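Local coordinates for protein aminodeoxyfutalosine deaminase (Deinococcus radiodurans, PDB 2IMR) that deaminates aminodeoxyfutalosine to futalosine for menaquinone biosynthesis, using one zinc ion per subunit, at residues H99-M104 with G150-A155; W154-M159 with L172-L177. One frame throughout, in Å; residues are numbered along the deposited sequence.

Contact 1. Residues H99-M104 with G150-A155. With ZN (zinc ion), chain B.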
loop_
_atom_site.group_PDB
_atom_site.type_symbol
_atom_site.label_atom_id
_atom_site.label_comp_id
_atom_site.label_asym_id
_atom_site.label_seq_id
_atom_site.Cartn_x
_atom_site.Cartn_y
_atom_site.Cartn_z
ATOM N N HIS A 99 0.451 -0.150 -2.490
ATOM C CA HIS A 99 -0.004 -1.522 -2.340
ATOM C C HIS A 99 -0.992 -1.946 -3.408
ATOM O O HIS A 99 -2.079 -1.379 -3.530
ATOM C CB HIS A 99 -0.656 -1.759 -0.973
ATOM C CG HIS A 99 -1.032 -3.193 -0.736
ATOM N ND1 HIS A 99 -0.132 -4.133 -0.282
ATOM C CD2 HIS A 99 -2.190 -3.859 -0.963
ATOM C CE1 HIS A 99 -0.719 -5.317 -0.237
ATOM N NE2 HIS A 99 -1.968 -5.178 -0.648
ATOM N N THR A 100 -0.598 -2.952 -4.178
ATOM C CA THR A 100 -1.462 -3.522 -5.196
ATOM C C THR A 100 -0.968 -4.927 -5.510
ATOM O O THR A 100 0.075 -5.364 -5.006
ATOM C CB THR A 100 -1.473 -2.672 -6.500
ATOM O OG1 THR A 100 -2.445 -3.212 -7.407
ATOM C CG2 THR A 100 -0.107 -2.681 -7.166
ATOM N N HIS A 101 -1.743 -5.647 -6.311
ATOM C CA HIS A 101 -1.373 -6.987 -6.750
ATOM C C HIS A 101 -1.576 -6.958 -8.262
ATOM O O HIS A 101 -2.713 -6.820 -8.718
ATOM C CB HIS A 101 -2.305 -8.057 -6.166
ATOM C CG HIS A 101 -2.212 -8.226 -4.681
ATOM N ND1 HIS A 101 -1.799 -9.405 -4.094
ATOM C CD2 HIS A 101 -2.555 -7.401 -3.662
ATOM C CE1 HIS A 101 -1.895 -9.301 -2.781
ATOM N NE2 HIS A 101 -2.352 -8.094 -2.491
ATOM N N LEU A 102 -0.495 -7.059 -9.034
ATOM C CA LEU A 102 -0.617 -7.058 -10.492
ATOM C C LEU A 102 -0.919 -8.473 -10.982
ATOM O O LEU A 102 -1.371 -8.670 -12.114
ATOM C CB LEU A 102 0.658 -6.517 -11.152
ATOM C CG LEU A 102 0.982 -5.062 -10.793
ATOM C CD1 LEU A 102 2.120 -4.568 -11.667
ATOM C CD2 LEU A 102 -0.251 -4.180 -11.009
ATOM N N ASP A 103 -0.654 -9.456 -10.124
ATOM C CA ASP A 103 -0.959 -10.852 -10.421
ATOM C C ASP A 103 -1.393 -11.471 -9.096
ATOM O O ASP A 103 -0.882 -11.104 -8.035
ATOM C CB ASP A 103 0.257 -11.600 -11.017
ATOM C CG ASP A 103 1.200 -12.176 -9.960
ATOM O OD1 ASP A 103 1.916 -11.399 -9.290
ATOM O OD2 ASP A 103 1.233 -13.420 -9.811
ATOM N N MET A 104 -2.365 -12.376 -9.151
ATOM C CA MET A 104 -2.859 -13.035 -7.945
ATOM C C MET A 104 -3.113 -14.509 -8.215
ATOM O O MET A 104 -2.898 -14.997 -9.326
ATOM C CB MET A 104 -4.158 -12.378 -7.453
ATOM C CG MET A 104 -4.018 -10.907 -7.067
ATOM S SD MET A 104 -5.561 -10.173 -6.444
ATOM C CE MET A 104 -5.614 -10.849 -4.777
ATOM N N GLY A 150 4.227 -0.483 -4.855
ATOM C CA GLY A 150 4.501 -1.504 -3.861
ATOM C C GLY A 150 3.640 -2.655 -4.346
ATOM O O GLY A 150 2.446 -2.709 -4.059
ATOM N N ASP A 151 4.237 -3.567 -5.103
ATOM C CA ASP A 151 3.485 -4.679 -5.669
ATOM C C ASP A 151 3.707 -6.023 -5.004
ATOM O O ASP A 151 4.841 -6.436 -4.767
ATOM C CB ASP A 151 3.798 -4.812 -7.166
ATOM C CG ASP A 151 3.014 -5.928 -7.826
ATOM O OD1 ASP A 151 1.784 -5.948 -7.656
ATOM O OD2 ASP A 151 3.619 -6.781 -8.520
ATOM N N ILE A 152 2.605 -6.700 -4.705
ATOM C CA ILE A 152 2.662 -8.017 -4.104
ATOM C C ILE A 152 2.655 -8.992 -5.276
ATOM O O ILE A 152 1.758 -8.947 -6.121
ATOM C CB ILE A 152 1.439 -8.284 -3.209
ATOM C CG1 ILE A 152 1.317 -7.185 -2.145
ATOM C CG2 ILE A 152 1.565 -9.664 -2.555
ATOM C CD1 ILE A 152 2.583 -6.966 -1.323
ATOM N N VAL A 153 3.657 -9.865 -5.322
ATOM C CA VAL A 153 3.799 -10.838 -6.401
ATOM C C VAL A 153 3.544 -12.264 -5.937
ATOM O O VAL A 153 4.043 -12.685 -4.890
ATOM C CB VAL A 153 5.231 -10.797 -7.002
ATOM C CG1 VAL A 153 5.349 -11.802 -8.137
ATOM C CG2 VAL A 153 5.557 -9.401 -7.492
ATOM N N TRP A 154 2.780 -13.011 -6.728
ATOM C CA TRP A 154 2.481 -14.398 -6.404
ATOM C C TRP A 154 3.293 -15.379 -7.247
ATOM O O TRP A 154 4.095 -16.152 -6.719
ATOM C CB TRP A 154 0.992 -14.696 -6.600
ATOM C CG TRP A 154 0.664 -16.156 -6.391
ATOM C CD1 TRP A 154 0.720 -17.158 -7.324
ATOM C CD2 TRP A 154 0.308 -16.781 -5.153
ATOM N NE1 TRP A 154 0.423 -18.370 -6.736
ATOM C CE2 TRP A 154 0.165 -18.165 -5.404
ATOM C CE3 TRP A 154 0.096 -16.305 -3.852
ATOM C CZ2 TRP A 154 -0.179 -19.079 -4.402
ATOM C CZ3 TRP A 154 -0.247 -17.213 -2.854
ATOM C CH2 TRP A 154 -0.381 -18.585 -3.136
ATOM N N ALA A 155 3.087 -15.349 -8.558
ATOM C CA ALA A 155 3.791 -16.273 -9.444
ATOM C C ALA A 155 5.254 -15.914 -9.661
ATOM O O ALA A 155 5.575 -14.789 -10.020
ATOM C CB ALA A 155 3.071 -16.354 -10.797
HETATM ZN ZN ZN B . -3.009 -7.027 -0.844
HETATM O O HOH W 1 2.043 -8.755 -8.783
HETATM O O HOH W 2 -4.674 -6.502 -0.439
#
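Gly150 O accepts Thr100 N at 3.1 Å and starts a short parallel ladder between strands 100-101 and 149-153 of the amidohydrolase barrel. The HxH zinc motif, His99 and His101, spans the corner into strand 100-101. Asp151 CG lies anti to the backbone N (chi1 -178°), and OD1 takes Leu102 N on the syn side in a bent bond, tilted 15° out of the carboxylate plane. OD1 also lies close to Thr100 O, an acceptor-acceptor contact. Ile152 N returns a hydrogen bond to Thr100 O, 2.9 Å. The Ile152 side chain packs against the rings of His99 and His101. CB sits over one face of the His101 ring, 3.6 Å from its centroid, as a CH-pi contact; Met104 CE lies over the opposite face. CG1 touches His99 CE1 at 3.4 Å. This packing probably limits tilting of these rings, whose NE2 atoms both bind zinc at 2.1 Å. His99 ND1 is held by Gln238. Val153 CG1 brushes Asp103 OD1. Past the strand end, the Asp103 carboxylate receives two successive backbone N-H groups. Trp154 N meets OD1 at 3.1 Å. Ala155, the N-cap residue of helix 156-163, gives its N-H to the syn lone pair of Asp103 OD2 at 3.0 Å.

Contact 2. Residues W154-M159 with L172-L177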
loop_
_atom_site.group_PDB
_atom_site.type_symbol
_atom_site.label_atom_id
_atom_site.label_comp_id
_atom_site.label_asym_id
_atom_site.label_seq_id
_atom_site.Cartn_x
_atom_site.Cartn_y
_atom_site.Cartn_z
ATOM N N TRP A 154 2.780 -13.011 -6.728
ATOM C CA TRP A 154 2.481 -14.398 -6.404
ATOM C C TRP A 154 3.293 -15.379 -7.247
ATOM O O TRP A 154 4.095 -16.152 -6.719
ATOM C CB TRP A 154 0.992 -14.696 -6.600
ATOM C CG TRP A 154 0.664 -16.156 -6.391
ATOM C CD1 TRP A 154 0.720 -17.158 -7.324
ATOM C CD2 TRP A 154 0.308 -16.781 -5.153
ATOM N NE1 TRP A 154 0.423 -18.370 -6.736
ATOM C CE2 TRP A 154 0.165 -18.165 -5.404
ATOM C CE3 TRP A 154 0.096 -16.305 -3.852
ATOM C CZ2 TRP A 154 -0.179 -19.079 -4.402
ATOM C CZ3 TRP A 154 -0.247 -17.213 -2.854
ATOM C CH2 TRP A 154 -0.381 -18.585 -3.136
ATOM N N ALA A 155 3.087 -15.349 -8.558
ATOM C CA ALA A 155 3.791 -16.273 -9.444
ATOM C C ALA A 155 5.254 -15.914 -9.661
ATOM O O ALA A 155 5.575 -14.789 -10.020
ATOM C CB ALA A 155 3.071 -16.354 -10.797
ATOM N N PRO A 156 6.163 -16.877 -9.444
ATOM C CA PRO A 156 7.595 -16.631 -9.635
ATOM C C PRO A 156 7.915 -16.075 -11.031
ATOM O O PRO A 156 8.781 -15.213 -11.184
ATOM C CB PRO A 156 8.209 -18.008 -9.405
ATOM C CG PRO A 156 7.317 -18.587 -8.349
ATOM C CD PRO A 156 5.932 -18.205 -8.845
ATOM N N GLU A 157 7.215 -16.567 -12.048
ATOM C CA GLU A 157 7.451 -16.101 -13.411
ATOM C C GLU A 157 7.071 -14.635 -13.576
ATOM O O GLU A 157 7.621 -13.936 -14.424
ATOM C CB GLU A 157 6.693 -16.974 -14.417
ATOM C CG GLU A 157 7.428 -18.268 -14.738
ATOM C CD GLU A 157 6.766 -19.080 -15.834
ATOM O OE1 GLU A 157 6.372 -18.491 -16.865
ATOM O OE2 GLU A 157 6.656 -20.311 -15.668
ATOM N N VAL A 158 6.121 -14.172 -12.770
ATOM C CA VAL A 158 5.719 -12.776 -12.822
ATOM C C VAL A 158 6.851 -11.953 -12.219
ATOM O O VAL A 158 7.212 -10.905 -12.754
ATOM C CB VAL A 158 4.402 -12.540 -12.046
ATOM C CG1 VAL A 158 4.198 -11.050 -11.768
ATOM C CG2 VAL A 158 3.244 -13.083 -12.861
ATOM N N MET A 159 7.429 -12.438 -11.120
ATOM C CA MET A 159 8.541 -11.719 -10.501
ATOM C C MET A 159 9.676 -11.605 -11.516
ATOM O O MET A 159 10.294 -10.546 -11.650
ATOM C CB MET A 159 9.048 -12.444 -9.249
ATOM C CG MET A 159 10.189 -11.704 -8.542
ATOM S SD MET A 159 9.694 -10.117 -7.807
ATOM C CE MET A 159 9.125 -10.664 -6.164
ATOM N N LEU A 172 8.974 -4.897 -5.082
ATOM C CA LEU A 172 8.198 -6.060 -5.512
ATOM C C LEU A 172 8.302 -7.071 -4.373
ATOM O O LEU A 172 9.371 -7.643 -4.145
ATOM C CB LEU A 172 8.787 -6.669 -6.789
ATOM C CG LEU A 172 8.898 -5.725 -7.989
ATOM C CD1 LEU A 172 9.523 -6.471 -9.164
ATOM C CD2 LEU A 172 7.517 -5.188 -8.352
ATOM N N TYR A 173 7.197 -7.269 -3.657
ATOM C CA TYR A 173 7.142 -8.190 -2.524
ATOM C C TYR A 173 6.663 -9.585 -2.934
ATOM O O TYR A 173 5.560 -9.732 -3.471
ATOM C CB TYR A 173 6.182 -7.650 -1.461
ATOM C CG TYR A 173 6.456 -6.238 -0.982
ATOM C CD1 TYR A 173 7.214 -5.999 0.164
ATOM C CD2 TYR A 173 5.899 -5.142 -1.646
ATOM C CE1 TYR A 173 7.401 -4.706 0.644
ATOM C CE2 TYR A 173 6.080 -3.848 -1.181
ATOM C CZ TYR A 173 6.827 -3.634 -0.036
ATOM O OH TYR A 173 6.972 -2.351 0.436
ATOM N N PHE A 174 7.475 -10.602 -2.656
ATOM C CA PHE A 174 7.120 -11.983 -2.989
ATOM C C PHE A 174 6.189 -12.492 -1.896
ATOM O O PHE A 174 6.561 -12.540 -0.729
ATOM C CB PHE A 174 8.382 -12.853 -3.069
ATOM C CG PHE A 174 8.135 -14.249 -3.575
ATOM C CD1 PHE A 174 7.339 -14.468 -4.698
ATOM C CD2 PHE A 174 8.730 -15.345 -2.954
ATOM C CE1 PHE A 174 7.139 -15.758 -5.195
ATOM C CE2 PHE A 174 8.537 -16.641 -3.441
ATOM C CZ PHE A 174 7.740 -16.849 -4.566
ATOM N N GLU A 175 4.975 -12.877 -2.272
ATOM C CA GLU A 175 4.008 -13.333 -1.278
ATOM C C GLU A 175 4.198 -14.782 -0.848
ATOM O O GLU A 175 4.413 -15.660 -1.676
ATOM C CB GLU A 175 2.586 -13.132 -1.806
ATOM C CG GLU A 175 1.530 -13.120 -0.719
ATOM C CD GLU A 175 0.171 -12.701 -1.239
ATOM O OE1 GLU A 175 -0.389 -13.420 -2.089
ATOM O OE2 GLU A 175 -0.332 -11.649 -0.800
ATOM N N VAL A 176 4.131 -15.018 0.460
ATOM C CA VAL A 176 4.273 -16.365 1.006
ATOM C C VAL A 176 3.019 -16.687 1.809
ATOM O O VAL A 176 2.563 -15.879 2.613
ATOM C CB VAL A 176 5.507 -16.477 1.914
ATOM C CG1 VAL A 176 5.596 -17.889 2.499
ATOM C CG2 VAL A 176 6.758 -16.154 1.115
ATOM N N LEU A 177 2.467 -17.875 1.590
ATOM C CA LEU A 177 1.237 -18.274 2.260
ATOM C C LEU A 177 1.215 -19.759 2.617
ATOM O O LEU A 177 1.248 -20.606 1.742
ATOM C CB LEU A 177 0.049 -17.946 1.339
ATOM C CG LEU A 177 -1.421 -18.030 1.776
ATOM C CD1 LEU A 177 -2.283 -17.537 0.615
ATOM C CD2 LEU A 177 -1.824 -19.450 2.156
#
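Ala155 O is gripped by two backbone N-H groups, Val158 N at 2.9 Å and Met159 N at 3.2 Å. These bonds form the first turn of helix 156-163, which packs on strand 170-176 within a beta-alpha-beta unit of the barrel. Met159 carries the helix side of the contact. Its chain bends at chi2 and chi3. The turn at chi2 lays SD against Leu172 CB at 3.7 Å; the turn at chi3 brings CE to Leu172 O and, at 3.9 Å, to Phe174 CB. Phe174 meets the residues just before and at the start of the helix. Its CE1 comes obliquely to Trp154 O at 3.4 Å, and its CZ touches Pro156 CG at 4.2 Å. Trp198 of helix 184-199 meets the Phe174 ring edge-to-face. The other end of the contact belongs to Trp154. The benzo edge of its indole meets Glu175 OE1 in the ring plane, with CE3 3.4 Å away. The carboxylate plane stands 78° from the ring. Next along that edge, CZ3 touches Leu177 CD1 at 4.0 Å. Glu175 is a predicted substrate-binding residue. The weakly positive C-H edge is probably a compatible neighbour for the carboxylate oxygen, but no more than a weak one; Glu108 OE1 lies close to the same oxygen.

In the fold
Contact 1 and contact 2 share Trp154 and Ala155, and their centres lie about 7 Å apart. Strand 149-153 joins them: it pairs with strand 100-101 on one side and strand 170-176 on the other. On the second side, probable hydrogen bonds run from Val153 N to Tyr173 O and from Tyr173 N to Asp151 O, both 2.7 Å. Ile152 CG2 packs 3.3 Å from Glu175 OE2, so Ile152, which packs against two of the zinc-binding histidines, also touches the predicted substrate-binding acid. The nearest side-chain atom of Glu175 lies about 5 Å from the zinc. His240 completes the protein ligands seen on the metal. The barrel wall thus joins the metal site to the probable substrate site.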